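Local coordinates for protein DnaJ homolog dnj-2 (Caenorhabditis elegans, PDB 2QSA) that probably acts as an Hsp40-type co-chaperone through its N-terminal J domain, which as in relatives would stimulate the ATPase of an Hsp70 partner, at residues Tyr11-Leu21 with Arg61-Leu72. Numbering follows the deposited sequence. Where two conformers were deposited one is given.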
loop_
_atom_site.group_PDB
_atom_site.type_symbol
_atom_site.label_atom_id
_atom_site.label_comp_id
_atom_site.label_asym_id
_atom_site.label_seq_id
_atom_site.Cartn_x
_atom_site.Cartn_y
_atom_site.Cartn_z
ATOM N N TYR A 11 -6.139 -1.834 3.339
ATOM C CA TYR A 11 -5.017 -1.574 2.423
ATOM C C TYR A 11 -4.230 -0.322 2.849
ATOM O O TYR A 11 -3.837 -0.227 4.027
ATOM C CB TYR A 11 -5.572 -1.465 0.989
ATOM C CG TYR A 11 -6.258 -2.754 0.557
ATOM C CD1 TYR A 11 -5.503 -3.929 0.392
ATOM C CD2 TYR A 11 -7.647 -2.812 0.322
ATOM C CE1 TYR A 11 -6.099 -5.132 -0.022
ATOM C CE2 TYR A 11 -8.254 -4.021 -0.081
ATOM C CZ TYR A 11 -7.479 -5.149 -0.267
ATOM O OH TYR A 11 -8.076 -6.318 -0.667
ATOM N N CYS A 12 -3.977 0.605 1.909
ATOM C CA CYS A 12 -3.196 1.820 2.238
ATOM C C CYS A 12 -4.087 2.972 2.748
ATOM O O CYS A 12 -3.667 4.145 2.700
ATOM C CB CYS A 12 -2.370 2.293 1.022
ATOM S SG CYS A 12 -1.191 0.989 0.523
ATOM N N GLY A 13 -5.273 2.630 3.243
ATOM C CA GLY A 13 -6.154 3.606 3.882
ATOM C C GLY A 13 -6.685 4.611 2.888
ATOM O O GLY A 13 -7.233 4.204 1.840
ATOM N N LEU A 14 -6.498 5.916 3.173
ATOM C CA LEU A 14 -6.999 6.943 2.248
ATOM C C LEU A 14 -5.997 7.353 1.139
ATOM O O LEU A 14 -6.251 8.294 0.365
ATOM C CB LEU A 14 -7.576 8.128 3.034
ATOM C CG LEU A 14 -8.756 7.671 3.916
ATOM C CD1 LEU A 14 -9.333 8.951 4.596
ATOM C CD2 LEU A 14 -9.845 6.943 3.112
ATOM N N GLU A 15 -4.917 6.568 0.995
ATOM C CA GLU A 15 -4.055 6.652 -0.178
ATOM C C GLU A 15 -4.231 5.422 -1.007
ATOM O O GLU A 15 -4.521 4.329 -0.480
ATOM C CB GLU A 15 -2.561 6.708 0.222
ATOM C CG GLU A 15 -2.197 8.042 0.844
ATOM C CD GLU A 15 -0.728 8.038 1.252
ATOM O OE1 GLU A 15 -0.453 7.471 2.327
ATOM O OE2 GLU A 15 0.110 8.547 0.463
ATOM N N ASN A 16 -4.057 5.618 -2.306
ATOM C CA ASN A 16 -4.040 4.486 -3.262
ATOM C C ASN A 16 -2.644 3.831 -3.210
ATOM O O ASN A 16 -1.598 4.518 -3.247
ATOM C CB ASN A 16 -4.353 5.073 -4.650
ATOM C CG ASN A 16 -4.275 4.037 -5.765
ATOM O OD1 ASN A 16 -3.367 3.213 -5.815
ATOM N ND2 ASN A 16 -5.207 4.126 -6.703
ATOM N N CYS A 17 -2.581 2.507 -2.992
ATOM C CA CYS A 17 -1.256 1.846 -2.815
ATOM C C CYS A 17 -0.323 2.005 -4.045
ATOM O O CYS A 17 0.924 2.046 -3.880
ATOM C CB CYS A 17 -1.414 0.335 -2.532
ATOM S SG CYS A 17 -2.257 -0.089 -1.002
ATOM N N TYR A 18 -0.912 2.028 -5.252
ATOM C CA TYR A 18 -0.061 2.321 -6.444
ATOM C C TYR A 18 0.588 3.709 -6.285
ATOM O O TYR A 18 1.783 3.868 -6.559
ATOM C CB TYR A 18 -0.870 2.299 -7.713
ATOM C CG TYR A 18 -1.378 0.957 -8.110
ATOM C CD1 TYR A 18 -0.552 0.043 -8.813
ATOM C CD2 TYR A 18 -2.684 0.575 -7.809
ATOM C CE1 TYR A 18 -1.060 -1.210 -9.241
ATOM C CE2 TYR A 18 -3.213 -0.676 -8.247
ATOM C CZ TYR A 18 -2.373 -1.565 -8.937
ATOM O OH TYR A 18 -2.880 -2.782 -9.367
ATOM N N ASP A 19 -0.185 4.701 -5.850
ATOM C CA ASP A 19 0.366 6.064 -5.679
ATOM C C ASP A 19 1.418 6.105 -4.584
ATOM O O ASP A 19 2.396 6.824 -4.705
ATOM C CB ASP A 19 -0.733 7.054 -5.319
ATOM C CG ASP A 19 -1.755 7.241 -6.448
ATOM O OD1 ASP A 19 -1.469 6.883 -7.584
ATOM O OD2 ASP A 19 -2.825 7.838 -6.164
ATOM N N VAL A 20 1.194 5.330 -3.514
ATOM C CA VAL A 20 2.172 5.291 -2.423
ATOM C C VAL A 20 3.587 4.929 -2.908
ATOM O O VAL A 20 4.580 5.517 -2.476
ATOM C CB VAL A 20 1.733 4.290 -1.288
ATOM C CG1 VAL A 20 2.867 4.093 -0.261
ATOM C CG2 VAL A 20 0.467 4.811 -0.587
ATOM N N LEU A 21 3.648 3.952 -3.810
ATOM C CA LEU A 21 4.913 3.532 -4.389
ATOM C C LEU A 21 5.286 4.234 -5.695
ATOM O O LEU A 21 6.321 3.914 -6.288
ATOM C CB LEU A 21 4.897 2.007 -4.568
ATOM C CG LEU A 21 4.763 1.222 -3.241
ATOM C CD1 LEU A 21 4.735 -0.306 -3.550
ATOM C CD2 LEU A 21 5.923 1.516 -2.286
ATOM N N ARG A 61 5.680 6.317 8.352
ATOM C CA ARG A 61 5.531 6.316 6.887
ATOM C C ARG A 61 5.978 4.962 6.287
ATOM O O ARG A 61 5.366 4.422 5.332
ATOM C CB ARG A 61 6.342 7.446 6.275
ATOM C CG ARG A 61 6.159 7.617 4.769
ATOM C CD ARG A 61 4.650 7.876 4.435
ATOM N NE ARG A 61 4.400 7.980 3.000
ATOM C CZ ARG A 61 3.169 7.827 2.492
ATOM N NH1 ARG A 61 2.152 7.585 3.365
ATOM N NH2 ARG A 61 2.912 7.905 1.180
ATOM N N PHE A 62 7.063 4.444 6.839
ATOM C CA PHE A 62 7.599 3.151 6.395
ATOM C C PHE A 62 6.504 2.073 6.398
ATOM O O PHE A 62 6.421 1.242 5.451
ATOM C CB PHE A 62 8.767 2.731 7.295
ATOM C CG PHE A 62 9.537 1.532 6.763
ATOM C CD1 PHE A 62 10.717 1.717 6.072
ATOM C CD2 PHE A 62 9.052 0.234 6.926
ATOM C CE1 PHE A 62 11.470 0.595 5.573
ATOM C CE2 PHE A 62 9.764 -0.896 6.436
ATOM C CZ PHE A 62 10.986 -0.698 5.761
ATOM N N ARG A 63 5.668 2.075 7.450
ATOM C CA ARG A 63 4.545 1.137 7.525
ATOM C C ARG A 63 3.627 1.212 6.311
ATOM O O ARG A 63 3.172 0.191 5.811
ATOM C CB ARG A 63 3.740 1.345 8.824
ATOM C CG ARG A 63 4.448 0.743 10.050
ATOM C CD ARG A 63 3.495 0.673 11.255
ATOM N NE ARG A 63 3.232 1.987 11.868
ATOM C CZ ARG A 63 4.005 2.552 12.804
ATOM N NH1 ARG A 63 5.109 1.947 13.216
ATOM N NH2 ARG A 63 3.696 3.747 13.303
ATOM N N VAL A 64 3.345 2.425 5.850
ATOM C CA VAL A 64 2.492 2.545 4.648
ATOM C C VAL A 64 3.188 1.982 3.397
ATOM O O VAL A 64 2.543 1.312 2.559
ATOM C CB VAL A 64 2.037 4.004 4.443
ATOM C CG1 VAL A 64 0.993 4.052 3.313
ATOM C CG2 VAL A 64 1.448 4.543 5.798
ATOM N N ILE A 65 4.470 2.339 3.220
ATOM C CA ILE A 65 5.272 1.841 2.108
ATOM C C ILE A 65 5.216 0.300 2.088
ATOM O O ILE A 65 4.957 -0.303 1.044
ATOM C CB ILE A 65 6.719 2.366 2.194
ATOM C CG1 ILE A 65 6.694 3.889 1.938
ATOM C CG2 ILE A 65 7.609 1.630 1.215
ATOM C CD1 ILE A 65 7.766 4.656 2.710
ATOM N N ALA A 66 5.425 -0.318 3.248
ATOM C CA ALA A 66 5.456 -1.790 3.345
ATOM C C ALA A 66 4.058 -2.352 3.042
ATOM O O ALA A 66 3.958 -3.381 2.348
ATOM C CB ALA A 66 5.919 -2.191 4.707
ATOM N N THR A 67 2.992 -1.732 3.563
ATOM C CA THR A 67 1.622 -2.179 3.254
ATOM C C THR A 67 1.354 -2.124 1.737
ATOM O O THR A 67 0.778 -3.069 1.181
ATOM C CB THR A 67 0.613 -1.327 3.984
ATOM O OG1 THR A 67 0.740 -1.614 5.380
ATOM C CG2 THR A 67 -0.790 -1.676 3.574
ATOM N N ALA A 68 1.802 -1.034 1.082
ATOM C CA ALA A 68 1.566 -0.911 -0.373
ATOM C C ALA A 68 2.276 -2.050 -1.086
ATOM O O ALA A 68 1.733 -2.633 -2.012
ATOM C CB ALA A 68 2.073 0.440 -0.894
ATOM N N TYR A 69 3.491 -2.362 -0.661
ATOM C CA TYR A 69 4.241 -3.413 -1.392
ATOM C C TYR A 69 3.595 -4.778 -1.154
ATOM O O TYR A 69 3.482 -5.557 -2.095
ATOM C CB TYR A 69 5.686 -3.414 -0.931
ATOM C CG TYR A 69 6.585 -4.345 -1.703
ATOM C CD1 TYR A 69 6.644 -4.303 -3.106
ATOM C CD2 TYR A 69 7.466 -5.206 -1.042
ATOM C CE1 TYR A 69 7.518 -5.119 -3.856
ATOM C CE2 TYR A 69 8.369 -6.036 -1.796
ATOM C CZ TYR A 69 8.379 -5.984 -3.206
ATOM O OH TYR A 69 9.248 -6.782 -3.937
ATOM N N GLU A 70 3.198 -5.055 0.094
ATOM C CA GLU A 70 2.551 -6.331 0.421
ATOM C C GLU A 70 1.257 -6.525 -0.356
ATOM O O GLU A 70 0.962 -7.630 -0.801
ATOM C CB GLU A 70 2.328 -6.438 1.924
ATOM C CG GLU A 70 3.644 -6.537 2.691
ATOM C CD GLU A 70 3.515 -6.277 4.199
ATOM O OE1 GLU A 70 2.370 -6.060 4.668
ATOM O OE2 GLU A 70 4.562 -6.291 4.920
ATOM N N THR A 71 0.500 -5.442 -0.532
ATOM C CA THR A 71 -0.769 -5.498 -1.257
ATOM C C THR A 71 -0.539 -5.756 -2.739
ATOM O O THR A 71 -1.300 -6.519 -3.348
ATOM C CB THR A 71 -1.487 -4.159 -1.089
ATOM O OG1 THR A 71 -1.737 -3.972 0.331
ATOM C CG2 THR A 71 -2.804 -4.100 -1.907
ATOM N N LEU A 72 0.497 -5.133 -3.307
ATOM C CA LEU A 72 0.647 -5.178 -4.758
ATOM C C LEU A 72 1.531 -6.336 -5.225
ATOM O O LEU A 72 1.444 -6.742 -6.388
ATOM C CB LEU A 72 1.158 -3.856 -5.308
ATOM C CG LEU A 72 0.201 -2.671 -5.058
ATOM C CD1 LEU A 72 0.879 -1.360 -5.505
ATOM C CD2 LEU A 72 -1.107 -2.932 -5.801
HETATM O O HOH W 1 4.854 7.715 -0.923
#
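Cys17 and Ala68 bring the two backbones together, their CA atoms 4.6 Å apart, where the short helix 17-20 packs on helix 52-73; between Val20 CA and Ile65 CA the gap has widened to 6.5 Å. This is the J-domain fold, its short first helix set against one of the two long helices that carry the domain. The close approach is consistent with the small side chain of Ala68. Its CB meets Cys12 SG, Cys17 CB and O, Val20 CG1 and Leu21 CG, and the Cys12–Cys17 disulfide, which closes the turn before the short helix, lies directly against it, Cys12 SG 3.6 Å from Ala68 CB. Val20 is a knob in the hole formed by Arg61, Val64, Ile65 and Ala68: with CG1 anti to the backbone N (chi1 171°), that methyl drops onto Ala68 while CG2 meets Val64 CG1. At the far end Leu72 forks, CD1 reaching Cys17 CB and CD2 sitting over one face of the Tyr18 ring in a CH-pi contact, 3.9 Å from the centroid. The Tyr18 hydroxyl is hydrogen-bonded to Asp82 of helix 75-86.

The polar edge is a salt bridge. Arg61 grips the Glu15 carboxylate end-on, NH1 to OE1 at 2.8 Å and nearly straight (172°), NH2 to OE2 more bent, both oxygens using their syn lone pairs and the carboxylate and guanidinium planes 23° apart, nearly coplanar. A glutamine in place of Glu15 would probably break this paired grip, leaving the Arg61 charge without its mate and the guanidinium freer to turn. Arg61 NH2 also reaches the backbone carbonyl of Val20 through a water, which accepts from NH2 at 2.9 Å and donates to Val20 O at 2.7 Å.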